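Local coordinates for protein N-alpha-acetyltransferase 30 (Saccharomyces cerevisiae, PDB 6YGA) that catalyses transfer of an acetyl group from acetyl-CoA to the N-terminal methionine of target proteins, as the catalytic subunit of the heterotrimeric NatC complex, at residues A103-K106 against M107-H111; N128-G132 against M133-R137; Y36-L40 against N41-E45; P30-I33 against Y34-R37. All coordinates share one frame; numbering follows the deposited sequence.

All four contacts are local, each bridging neighbouring turns or a helix end, and along the chain they come in the order contact 4, contact 3, contact 1, contact 2. Contacts 4 and 3 are the two ends of helix 33-40, share Y36 and R37, and have centres about 10 Å apart. Contact 1 closes helix 95-109 and contact 2 closes helix 124-131; their centres are about 17 Å apart, yet I104 touches both M133 and F135. Contact 1 also meets contact 3 through K106 and E45. Contacts 2 and 3 lie on opposite sides of the chain's centre. All four touch N-alpha-acetyltransferase 35, consistent with these helix ends taking part in the subunit interface of NatC.

Contact 1: A103-K106 against M107-H111; sequences AIDK and MQREH
D105 and R109, one turn apart near the end of helix 95-109, form the more open side. R109 NE comes to D105 OD1 at 2.6 Å, nearly along the C-O axis, and this oxygen lies in the guanidinium plane. R109 NH2 adds a weak bond to the same atom. K106 CA sits over one face of that guanidinium. The lysine chain bends at chi2 (61°) and carries NZ to E110 OE2 at 3.2 Å, from the anti side, tilted 29° out of the carboxylate plane. K106 NZ is also 4.3 Å from R109 NH1, a repulsion that E110 probably eases.

The other side is apolar and buried. M107, a selenomethionine, packs tightly through CG, 3.4 Å from A103 O, then folds at chi3 (-83°), leaving CE in looser contact, 4.3 Å from I104 CG1 and 4.4 Å from A103 CB. A Schellman motif ends the helix, with H111 at positive phi.

This helix is the crossover of a beta-alpha-beta unit between strands 76-86 and 114-120. A103 and M107 rest on C67 of strand 61-72, I104 and M107 on I115 of strand 114-120, while F578 of N-alpha-acetyltransferase 35 packs on I104, D105 and Q108.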
loop_
_atom_site.group_PDB
_atom_site.type_symbol
_atom_site.label_atom_id
_atom_site.label_comp_id
_atom_site.label_asym_id
_atom_site.label_seq_id
_atom_site.Cartn_x
_atom_site.Cartn_y
_atom_site.Cartn_z
ATOM N N ALA A 103 15.736 -25.329 8.597
ATOM C CA ALA A 103 16.156 -23.968 8.919
ATOM C C ALA A 103 15.434 -23.445 10.156
ATOM O O ALA A 103 16.055 -22.835 11.033
ATOM C CB ALA A 103 15.914 -23.046 7.725
ATOM N N ILE A 104 14.121 -23.672 10.243
ATOM C CA ILE A 104 13.376 -23.237 11.420
ATOM C C ILE A 104 13.847 -23.995 12.655
ATOM O O ILE A 104 13.950 -23.427 13.749
ATOM C CB ILE A 104 11.862 -23.403 11.191
ATOM C CG1 ILE A 104 11.394 -22.493 10.053
ATOM C CG2 ILE A 104 11.084 -23.095 12.466
ATOM C CD1 ILE A 104 9.901 -22.560 9.798
ATOM N N ASP A 105 14.151 -25.285 12.496
ATOM C CA ASP A 105 14.677 -26.065 13.611
ATOM C C ASP A 105 15.996 -25.485 14.110
ATOM O O ASP A 105 16.240 -25.433 15.321
ATOM C CB ASP A 105 14.840 -27.527 13.189
ATOM C CG ASP A 105 15.298 -28.422 14.326
ATOM O OD1 ASP A 105 16.498 -28.385 14.670
ATOM O OD2 ASP A 105 14.456 -29.160 14.880
ATOM N N LYS A 106 16.850 -25.030 13.190
ATOM C CA LYS A 106 18.113 -24.412 13.582
ATOM C C LYS A 106 17.875 -23.098 14.315
ATOM O O LYS A 106 18.500 -22.826 15.347
ATOM C CB LYS A 106 18.988 -24.194 12.347
ATOM C CG LYS A 106 20.278 -23.424 12.606
ATOM C CD LYS A 106 21.173 -24.151 13.599
ATOM C CE LYS A 106 22.497 -23.420 13.792
ATOM N NZ LYS A 106 23.354 -24.094 14.804
HETATM N N MSE A 107 16.973 -22.270 13.796
HETATM C CA MSE A 107 16.696 -20.967 14.388
HETATM C C MSE A 107 15.992 -21.110 15.740
HETATM O O MSE A 107 16.232 -20.316 16.648
HETATM C CB MSE A 107 15.873 -20.105 13.421
HETATM C CG MSE A 107 16.648 -19.710 12.161
HETATM SE SE MSE A 107 15.763 -18.385 11.030
HETATM C CE MSE A 107 14.575 -19.556 10.020
ATOM N N GLN A 108 15.145 -22.132 15.883
ATOM C CA GLN A 108 14.545 -22.399 17.188
ATOM C C GLN A 108 15.602 -22.820 18.200
ATOM O O GLN A 108 15.582 -22.368 19.352
ATOM C CB GLN A 108 13.462 -23.471 17.071
ATOM C CG GLN A 108 12.828 -23.831 18.402
ATOM C CD GLN A 108 11.600 -24.701 18.246
ATOM O OE1 GLN A 108 11.632 -25.724 17.563
ATOM N NE2 GLN A 108 10.504 -24.290 18.871
ATOM N N ARG A 109 16.533 -23.684 17.791
ATOM C CA ARG A 109 17.627 -24.066 18.674
ATOM C C ARG A 109 18.550 -22.891 18.960
ATOM O O ARG A 109 19.257 -22.905 19.973
ATOM C CB ARG A 109 18.415 -25.238 18.076
ATOM C CG ARG A 109 17.700 -26.580 18.198
ATOM C CD ARG A 109 18.531 -27.752 17.671
ATOM N NE ARG A 109 18.493 -27.855 16.214
ATOM C CZ ARG A 109 19.532 -27.626 15.416
ATOM N NH1 ARG A 109 20.706 -27.287 15.930
ATOM N NH2 ARG A 109 19.396 -27.744 14.103
ATOM N N GLU A 110 18.551 -21.873 18.103
ATOM C CA GLU A 110 19.247 -20.628 18.381
ATOM C C GLU A 110 18.385 -19.638 19.155
ATOM O O GLU A 110 18.752 -18.463 19.252
ATOM C CB GLU A 110 19.747 -19.995 17.079
ATOM C CG GLU A 110 20.835 -20.810 16.386
ATOM C CD GLU A 110 22.042 -21.062 17.280
ATOM O OE1 GLU A 110 22.424 -20.146 18.036
ATOM O OE2 GLU A 110 22.607 -22.177 17.228
ATOM N N HIS A 111 17.250 -20.085 19.693
ATOM C CA HIS A 111 16.435 -19.309 20.620
ATOM C C HIS A 111 15.694 -18.162 19.934
ATOM O O HIS A 111 15.385 -17.149 20.569
ATOM C CB HIS A 111 17.281 -18.781 21.782
ATOM C CG HIS A 111 18.083 -19.840 22.475
ATOM N ND1 HIS A 111 19.433 -20.024 22.258
ATOM C CD2 HIS A 111 17.721 -20.769 23.391
ATOM C CE1 HIS A 111 19.866 -21.019 23.012
ATOM N NE2 HIS A 111 18.848 -21.488 23.709
#

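Contact 2: N128-G132 against M133-R137. With EDO (1,2-ethanediol), chain K.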
loop_
_atom_site.group_PDB
_atom_site.type_symbol
_atom_site.label_atom_id
_atom_site.label_comp_id
_atom_site.label_asym_id
_atom_site.label_seq_id
_atom_site.Cartn_x
_atom_site.Cartn_y
_atom_site.Cartn_z
ATOM N N ASN A 128 0.529 -22.252 1.067
ATOM C CA ASN A 128 0.127 -23.559 1.573
ATOM C C ASN A 128 1.255 -24.213 2.363
ATOM O O ASN A 128 1.012 -24.860 3.389
ATOM C CB ASN A 128 -0.317 -24.448 0.412
ATOM C CG ASN A 128 -0.901 -25.767 0.875
ATOM O OD1 ASN A 128 -2.107 -25.883 1.100
ATOM N ND2 ASN A 128 -0.049 -26.776 1.009
ATOM N N LEU A 129 2.499 -24.042 1.912
ATOM C CA LEU A 129 3.632 -24.649 2.605
ATOM C C LEU A 129 3.845 -24.020 3.978
ATOM O O LEU A 129 4.026 -24.728 4.977
ATOM C CB LEU A 129 4.887 -24.525 1.737
ATOM C CG LEU A 129 6.290 -24.720 2.318
ATOM C CD1 LEU A 129 6.399 -25.979 3.160
ATOM C CD2 LEU A 129 7.295 -24.764 1.177
ATOM N N TYR A 130 3.814 -22.688 4.052
ATOM C CA TYR A 130 4.118 -21.999 5.302
ATOM C C TYR A 130 2.951 -22.056 6.283
ATOM O O TYR A 130 3.145 -22.336 7.471
ATOM C CB TYR A 130 4.515 -20.552 5.008
ATOM C CG TYR A 130 5.870 -20.442 4.352
ATOM C CD1 TYR A 130 6.970 -21.097 4.891
ATOM C CD2 TYR A 130 6.047 -19.710 3.186
ATOM C CE1 TYR A 130 8.210 -21.011 4.302
ATOM C CE2 TYR A 130 7.288 -19.620 2.582
ATOM C CZ TYR A 130 8.367 -20.273 3.148
ATOM O OH TYR A 130 9.608 -20.193 2.561
ATOM N N GLU A 131 1.731 -21.794 5.809
ATOM C CA GLU A 131 0.588 -21.811 6.715
ATOM C C GLU A 131 0.324 -23.210 7.256
ATOM O O GLU A 131 -0.202 -23.358 8.365
ATOM C CB GLU A 131 -0.649 -21.253 6.011
ATOM C CG GLU A 131 -0.527 -19.772 5.672
ATOM C CD GLU A 131 -1.514 -19.322 4.615
ATOM O OE1 GLU A 131 -2.386 -20.126 4.221
ATOM O OE2 GLU A 131 -1.412 -18.159 4.171
ATOM N N GLY A 132 0.697 -24.247 6.502
ATOM C CA GLY A 132 0.603 -25.604 7.010
ATOM C C GLY A 132 1.530 -25.891 8.174
ATOM O O GLY A 132 1.316 -26.872 8.893
HETATM N N MSE A 133 2.548 -25.058 8.379
HETATM C CA MSE A 133 3.504 -25.257 9.468
HETATM C C MSE A 133 3.130 -24.424 10.687
HETATM O O MSE A 133 3.757 -24.531 11.742
HETATM C CB MSE A 133 4.922 -24.909 9.016
HETATM C CG MSE A 133 5.395 -25.694 7.814
HETATM SE SE MSE A 133 7.208 -25.208 7.308
HETATM C CE MSE A 133 8.123 -25.667 8.961
ATOM N N GLY A 134 2.106 -23.588 10.535
ATOM C CA GLY A 134 1.606 -22.767 11.617
ATOM C C GLY A 134 1.719 -21.282 11.378
ATOM O O GLY A 134 1.241 -20.502 12.211
ATOM N N PHE A 135 2.348 -20.868 10.281
ATOM C CA PHE A 135 2.416 -19.456 9.942
ATOM C C PHE A 135 1.015 -18.887 9.765
ATOM O O PHE A 135 0.106 -19.567 9.277
ATOM C CB PHE A 135 3.217 -19.254 8.654
ATOM C CG PHE A 135 4.710 -19.297 8.836
ATOM C CD1 PHE A 135 5.392 -20.505 8.818
ATOM C CD2 PHE A 135 5.434 -18.126 8.994
ATOM C CE1 PHE A 135 6.768 -20.545 8.972
ATOM C CE2 PHE A 135 6.813 -18.158 9.150
ATOM C CZ PHE A 135 7.480 -19.369 9.137
ATOM N N ILE A 136 0.841 -17.631 10.172
ATOM C CA ILE A 136 -0.379 -16.887 9.900
ATOM C C ILE A 136 0.004 -15.542 9.304
ATOM O O ILE A 136 1.103 -15.024 9.522
ATOM C CB ILE A 136 -1.261 -16.695 11.154
ATOM C CG1 ILE A 136 -0.472 -16.018 12.276
ATOM C CG2 ILE A 136 -1.838 -18.028 11.611
ATOM C CD1 ILE A 136 -1.300 -15.737 13.516
ATOM N N ARG A 137 -0.923 -14.985 8.530
ATOM C CA ARG A 137 -0.721 -13.693 7.893
ATOM C C ARG A 137 -0.959 -12.575 8.900
ATOM O O ARG A 137 -2.021 -12.504 9.527
ATOM C CB ARG A 137 -1.659 -13.551 6.697
ATOM C CG ARG A 137 -1.694 -14.797 5.827
ATOM C CD ARG A 137 -2.821 -14.768 4.817
ATOM N NE ARG A 137 -2.944 -16.053 4.136
ATOM C CZ ARG A 137 -3.913 -16.362 3.280
ATOM N NH1 ARG A 137 -4.857 -15.477 2.991
ATOM N NH2 ARG A 137 -3.938 -17.560 2.714
HETATM C C1 EDO K . 9.683 -16.713 1.333
HETATM O O1 EDO K . 9.298 -17.657 0.325
HETATM C C2 EDO K . 11.197 -16.555 1.314
HETATM O O2 EDO K . 11.593 -16.054 0.034
#
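F135 N bonds back to Y130 O at 3.3 Å and G134 N to E131 O at 3.2 Å, the two bonds of the Schellman motif that ends helix 124-131. A type I turn from E131 to G134 is part of the same cap, and G134 takes positive phi (118°), where a CB would jam against the preceding carbonyl oxygen. Y130 O also accepts from M133 N at 2.9 Å, on the opposite face of its carbonyl plane from F135 N. The chain then enters strand 136-141, an outermost strand of the GNAT sheet within this chain.

The side chains of Y130 and F135 run side by side and point the same way, yet the edge of Y130 meets the face of F135, centroids 5.4 Å apart and planes at 63°. At its own edge F135 presents CD1 to Y130 O, 3.2 Å away. The pair packs between helix 95-109 and the sheet, Y130 on V100 and L117, F135 on I115 and L154. A 1,2-ethanediol, probably from the crystallisation liquor, sets O1 at the edge of the Y130 ring, near its plane, in a weak hydrogen bond with Y130 OH (3.4 Å).

Facing N-alpha-acetyltransferase 35, E131 and R137 form a salt bridge. The arginine grips side-on with NE and NH2, both to the same oxygen in its guanidinium plane. NH2 uses the syn lone pair of OE2, whereas NE reaches it from above the carboxylate plane. E131 OE1 also bridges to K461, and R137 NH1 bonds D458 O, both of that subunit. The shortest link is R137 NE to E131 OE2, at 2.6 Å.

Contact 3: Y36-L40 against N41-E45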
loop_
_atom_site.group_PDB
_atom_site.type_symbol
_atom_site.label_atom_id
_atom_site.label_comp_id
_atom_site.label_asym_id
_atom_site.label_seq_id
_atom_site.Cartn_x
_atom_site.Cartn_y
_atom_site.Cartn_z
ATOM N N TYR A 36 24.191 -11.565 -1.138
ATOM C CA TYR A 36 24.507 -12.906 -0.657
ATOM C C TYR A 36 25.562 -12.865 0.438
ATOM O O TYR A 36 25.540 -13.686 1.361
ATOM C CB TYR A 36 24.979 -13.782 -1.816
ATOM C CG TYR A 36 23.905 -14.074 -2.836
ATOM C CD1 TYR A 36 22.984 -15.091 -2.629
ATOM C CD2 TYR A 36 23.814 -13.334 -4.007
ATOM C CE1 TYR A 36 21.998 -15.363 -3.557
ATOM C CE2 TYR A 36 22.830 -13.598 -4.942
ATOM C CZ TYR A 36 21.925 -14.613 -4.712
ATOM O OH TYR A 36 20.943 -14.884 -5.637
ATOM N N ARG A 37 26.492 -11.915 0.354
ATOM C CA ARG A 37 27.546 -11.830 1.355
ATOM C C ARG A 37 27.019 -11.272 2.671
ATOM O O ARG A 37 27.561 -11.584 3.736
ATOM C CB ARG A 37 28.693 -10.981 0.819
ATOM C CG ARG A 37 30.037 -11.370 1.373
ATOM C CD ARG A 37 31.123 -11.296 0.319
ATOM N NE ARG A 37 31.108 -12.442 -0.585
ATOM C CZ ARG A 37 31.710 -13.599 -0.332
ATOM N NH1 ARG A 37 32.368 -13.772 0.806
ATOM N NH2 ARG A 37 31.654 -14.587 -1.216
ATOM N N TYR A 38 25.965 -10.454 2.616
ATOM C CA TYR A 38 25.335 -9.968 3.839
ATOM C C TYR A 38 24.716 -11.113 4.630
ATOM O O TYR A 38 24.794 -11.141 5.864
ATOM C CB TYR A 38 24.279 -8.916 3.493
ATOM C CG TYR A 38 23.219 -8.705 4.553
ATOM C CD1 TYR A 38 23.487 -7.960 5.693
ATOM C CD2 TYR A 38 21.944 -9.236 4.401
ATOM C CE1 TYR A 38 22.519 -7.759 6.659
ATOM C CE2 TYR A 38 20.970 -9.041 5.360
ATOM C CZ TYR A 38 21.261 -8.302 6.486
ATOM O OH TYR A 38 20.290 -8.108 7.440
ATOM N N PHE A 39 24.102 -12.072 3.935
ATOM C CA PHE A 39 23.505 -13.221 4.603
ATOM C C PHE A 39 24.558 -14.247 5.011
ATOM O O PHE A 39 24.650 -14.621 6.185
ATOM C CB PHE A 39 22.463 -13.878 3.693
ATOM C CG PHE A 39 21.103 -13.233 3.744
ATOM C CD1 PHE A 39 20.209 -13.555 4.752
ATOM C CD2 PHE A 39 20.707 -12.327 2.770
ATOM C CE1 PHE A 39 18.955 -12.975 4.801
ATOM C CE2 PHE A 39 19.451 -11.742 2.813
ATOM C CZ PHE A 39 18.575 -12.067 3.832
ATOM N N LEU A 40 25.366 -14.709 4.055
ATOM C CA LEU A 40 26.154 -15.919 4.266
ATOM C C LEU A 40 27.383 -15.687 5.135
ATOM O O LEU A 40 27.793 -16.592 5.870
ATOM C CB LEU A 40 26.569 -16.515 2.919
ATOM C CG LEU A 40 25.591 -17.487 2.246
ATOM C CD1 LEU A 40 24.237 -16.850 1.948
ATOM C CD2 LEU A 40 26.210 -18.055 0.975
ATOM N N ASN A 41 27.987 -14.503 5.066
ATOM C CA ASN A 41 29.163 -14.243 5.885
ATOM C C ASN A 41 28.803 -13.958 7.337
ATOM O O ASN A 41 29.554 -14.338 8.244
ATOM C CB ASN A 41 29.965 -13.085 5.292
ATOM C CG ASN A 41 30.789 -13.510 4.097
ATOM O OD1 ASN A 41 30.254 -14.023 3.111
ATOM N ND2 ASN A 41 32.096 -13.304 4.175
ATOM N N GLN A 42 27.660 -13.325 7.584
ATOM C CA GLN A 42 27.270 -12.975 8.942
ATOM C C GLN A 42 26.420 -14.048 9.614
ATOM O O GLN A 42 26.497 -14.209 10.839
ATOM C CB GLN A 42 26.533 -11.636 8.937
ATOM C CG GLN A 42 27.383 -10.501 8.371
ATOM C CD GLN A 42 26.706 -9.150 8.450
ATOM O OE1 GLN A 42 25.579 -8.975 7.981
ATOM N NE2 GLN A 42 27.394 -8.181 9.041
ATOM N N TRP A 43 25.622 -14.796 8.852
ATOM C CA TRP A 43 24.869 -15.939 9.367
ATOM C C TRP A 43 25.170 -17.165 8.510
ATOM O O TRP A 43 24.284 -17.677 7.811
ATOM C CB TRP A 43 23.367 -15.662 9.385
ATOM C CG TRP A 43 22.967 -14.505 10.239
ATOM C CD1 TRP A 43 22.666 -14.530 11.571
ATOM C CD2 TRP A 43 22.809 -13.146 9.817
ATOM N NE1 TRP A 43 22.338 -13.269 12.005
ATOM C CE2 TRP A 43 22.417 -12.402 10.947
ATOM C CE3 TRP A 43 22.964 -12.487 8.594
ATOM C CZ2 TRP A 43 22.178 -11.034 10.891
ATOM C CZ3 TRP A 43 22.726 -11.128 8.540
ATOM C CH2 TRP A 43 22.337 -10.416 9.682
ATOM N N PRO A 44 26.409 -17.665 8.540
ATOM C CA PRO A 44 26.700 -18.893 7.783
ATOM C C PRO A 44 25.946 -20.097 8.306
ATOM O O PRO A 44 25.644 -21.016 7.538
ATOM C CB PRO A 44 28.217 -19.055 7.948
ATOM C CG PRO A 44 28.515 -18.381 9.234
ATOM C CD PRO A 44 27.578 -17.212 9.314
ATOM N N GLU A 45 25.610 -20.110 9.593
ATOM C CA GLU A 45 24.937 -21.254 10.189
ATOM C C GLU A 45 23.455 -21.318 9.846
ATOM O O GLU A 45 22.792 -22.289 10.226
ATOM C CB GLU A 45 25.109 -21.226 11.711
ATOM C CG GLU A 45 24.343 -20.110 12.413
ATOM C CD GLU A 45 25.028 -18.756 12.320
ATOM O OE1 GLU A 45 26.124 -18.674 11.730
ATOM O OE2 GLU A 45 24.470 -17.773 12.848
#
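W43 sets the edge of its six-membered ring on one face of the Y38 ring, a T-shaped pair at the point where the chain leaves the C-terminal end of helix 33-40 of the GNAT fold and turns toward strand 47-52. CZ3 of the indole does the touching, 3.8 Å from Y38 CZ, and the planes stand at 76°. Y38 CD2 in turn lies over a face of the F39 ring. The indole has Q42 CB over one face and F39 O at its edge. In Y38, with CG anti to the backbone N (chi1 158°), the phenol presents a face to the indole edge.

Two backbone bonds hold the turn that places W43: W43 N to F39 O at 2.8 Å and N41 N to R37 O at 3.2 Å. R37 packs its aliphatic part on the N41 amide, CG to CG 3.5 Å, with guanidinium and amide planes 67° apart. R37 NH1 also comes near N41 OD1, but at an angle too poor for a hydrogen bond. The arginine's charge is met instead by D32 of N-alpha-acetyltransferase 38, through NE. Beyond the turn P44 starts a 3-10 segment, its CB 3.3 Å from L40 O.

Contact 4: P30-I33 against Y34-R37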
loop_
_atom_site.group_PDB
_atom_site.type_symbol
_atom_site.label_atom_id
_atom_site.label_comp_id
_atom_site.label_asym_id
_atom_site.label_seq_id
_atom_site.Cartn_x
_atom_site.Cartn_y
_atom_site.Cartn_z
ATOM N N PRO A 30 17.118 -9.581 -9.509
ATOM C CA PRO A 30 18.150 -10.394 -8.859
ATOM C C PRO A 30 18.832 -9.707 -7.689
ATOM O O PRO A 30 18.502 -8.574 -7.326
ATOM C CB PRO A 30 19.137 -10.650 -10.001
ATOM C CG PRO A 30 19.097 -9.370 -10.763
ATOM C CD PRO A 30 17.663 -8.847 -10.664
ATOM N N TYR A 31 19.795 -10.402 -7.096
ATOM C CA TYR A 31 20.569 -9.897 -5.975
ATOM C C TYR A 31 22.031 -9.749 -6.379
ATOM O O TYR A 31 22.551 -10.526 -7.184
ATOM C CB TYR A 31 20.463 -10.830 -4.763
ATOM C CG TYR A 31 19.051 -11.033 -4.264
ATOM C CD1 TYR A 31 18.099 -10.030 -4.387
ATOM C CD2 TYR A 31 18.669 -12.231 -3.672
ATOM C CE1 TYR A 31 16.809 -10.211 -3.935
ATOM C CE2 TYR A 31 17.378 -12.421 -3.213
ATOM C CZ TYR A 31 16.453 -11.407 -3.350
ATOM O OH TYR A 31 15.165 -11.583 -2.902
ATOM N N SER A 32 22.687 -8.738 -5.817
ATOM C CA SER A 32 24.111 -8.575 -6.047
ATOM C C SER A 32 24.895 -9.572 -5.198
ATOM O O SER A 32 24.348 -10.260 -4.334
ATOM C CB SER A 32 24.553 -7.144 -5.736
ATOM O OG SER A 32 24.550 -6.895 -4.340
ATOM N N ILE A 33 26.202 -9.648 -5.460
ATOM C CA ILE A 33 27.069 -10.516 -4.667
ATOM C C ILE A 33 27.019 -10.119 -3.197
ATOM O O ILE A 33 27.054 -10.973 -2.304
ATOM C CB ILE A 33 28.509 -10.481 -5.219
ATOM C CG1 ILE A 33 28.592 -11.232 -6.553
ATOM C CG2 ILE A 33 29.500 -11.070 -4.220
ATOM C CD1 ILE A 33 29.992 -11.281 -7.149
ATOM N N TYR A 34 26.913 -8.819 -2.921
ATOM C CA TYR A 34 26.919 -8.354 -1.542
ATOM C C TYR A 34 25.577 -8.534 -0.844
ATOM O O TYR A 34 25.520 -8.431 0.386
ATOM C CB TYR A 34 27.371 -6.897 -1.487
ATOM C CG TYR A 34 28.872 -6.792 -1.425
ATOM C CD1 TYR A 34 29.533 -6.806 -0.205
ATOM C CD2 TYR A 34 29.632 -6.725 -2.585
ATOM C CE1 TYR A 34 30.909 -6.727 -0.137
ATOM C CE2 TYR A 34 31.008 -6.647 -2.530
ATOM C CZ TYR A 34 31.641 -6.648 -1.304
ATOM O OH TYR A 34 33.013 -6.570 -1.252
ATOM N N VAL A 35 24.506 -8.818 -1.584
ATOM C CA VAL A 35 23.292 -9.311 -0.942
ATOM C C VAL A 35 23.542 -10.695 -0.358
ATOM O O VAL A 35 23.182 -10.983 0.789
ATOM C CB VAL A 35 22.118 -9.326 -1.938
ATOM C CG1 VAL A 35 20.852 -9.818 -1.252
ATOM C CG2 VAL A 35 21.901 -7.948 -2.533
ATOM N N TYR A 36 24.191 -11.565 -1.138
ATOM C CA TYR A 36 24.507 -12.906 -0.657
ATOM C C TYR A 36 25.562 -12.865 0.438
ATOM O O TYR A 36 25.540 -13.686 1.361
ATOM C CB TYR A 36 24.979 -13.782 -1.816
ATOM C CG TYR A 36 23.905 -14.074 -2.836
ATOM C CD1 TYR A 36 22.984 -15.091 -2.629
ATOM C CD2 TYR A 36 23.814 -13.334 -4.007
ATOM C CE1 TYR A 36 21.998 -15.363 -3.557
ATOM C CE2 TYR A 36 22.830 -13.598 -4.942
ATOM C CZ TYR A 36 21.925 -14.613 -4.712
ATOM O OH TYR A 36 20.943 -14.884 -5.637
ATOM N N ARG A 37 26.492 -11.915 0.354
ATOM C CA ARG A 37 27.546 -11.830 1.355
ATOM C C ARG A 37 27.019 -11.272 2.671
ATOM O O ARG A 37 27.561 -11.584 3.736
ATOM C CB ARG A 37 28.693 -10.981 0.819
ATOM C CG ARG A 37 30.037 -11.370 1.373
ATOM C CD ARG A 37 31.123 -11.296 0.319
ATOM N NE ARG A 37 31.108 -12.442 -0.585
ATOM C CZ ARG A 37 31.710 -13.599 -0.332
ATOM N NH1 ARG A 37 32.368 -13.772 0.806
ATOM N NH2 ARG A 37 31.654 -14.587 -1.216
#
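Y31 CB packs against two side chains of the first helical turn, 3.6 Å from V35 CB and 3.6 Å from Y36 CE2. The Y31 and Y36 side chains cross at about a right angle, and V35 CG1 comes up to Y31 CG. V35 CG2 meets S32 OG at 3.4 Å.

S32 stands at the N-cap position of the helix. Its OG sits between the backbone N and the carbonyl carbon (chi1 72°), which lets it accept from Y34 N and V35 N, each at 3.4 Å and each weak. S32 O accepts from V35 N at 3.1 Å and from Y36 N at longer range, both weakly. The first firm bond of the helix follows, R37 N to I33 O at 2.9 Å, in the carbonyl plane. I33 also lays CG2 at the edge of the R37 guanidinium.

Partners from other elements and subunits surround these residues. Y36 OH bonds D24 of helix 13-26, and Y34 OH bonds N36 O of N-alpha-acetyltransferase 38. In N-alpha-acetyltransferase 35, S54 bonds S32 OG and the E56 carboxylate takes I33 N, a negative charge that probably suits the helix's N-terminus. With a serine side chain accepting from the first turn, this is a serine N-cap, here on helix 33-40, which follows helix 13-26 in the GNAT fold.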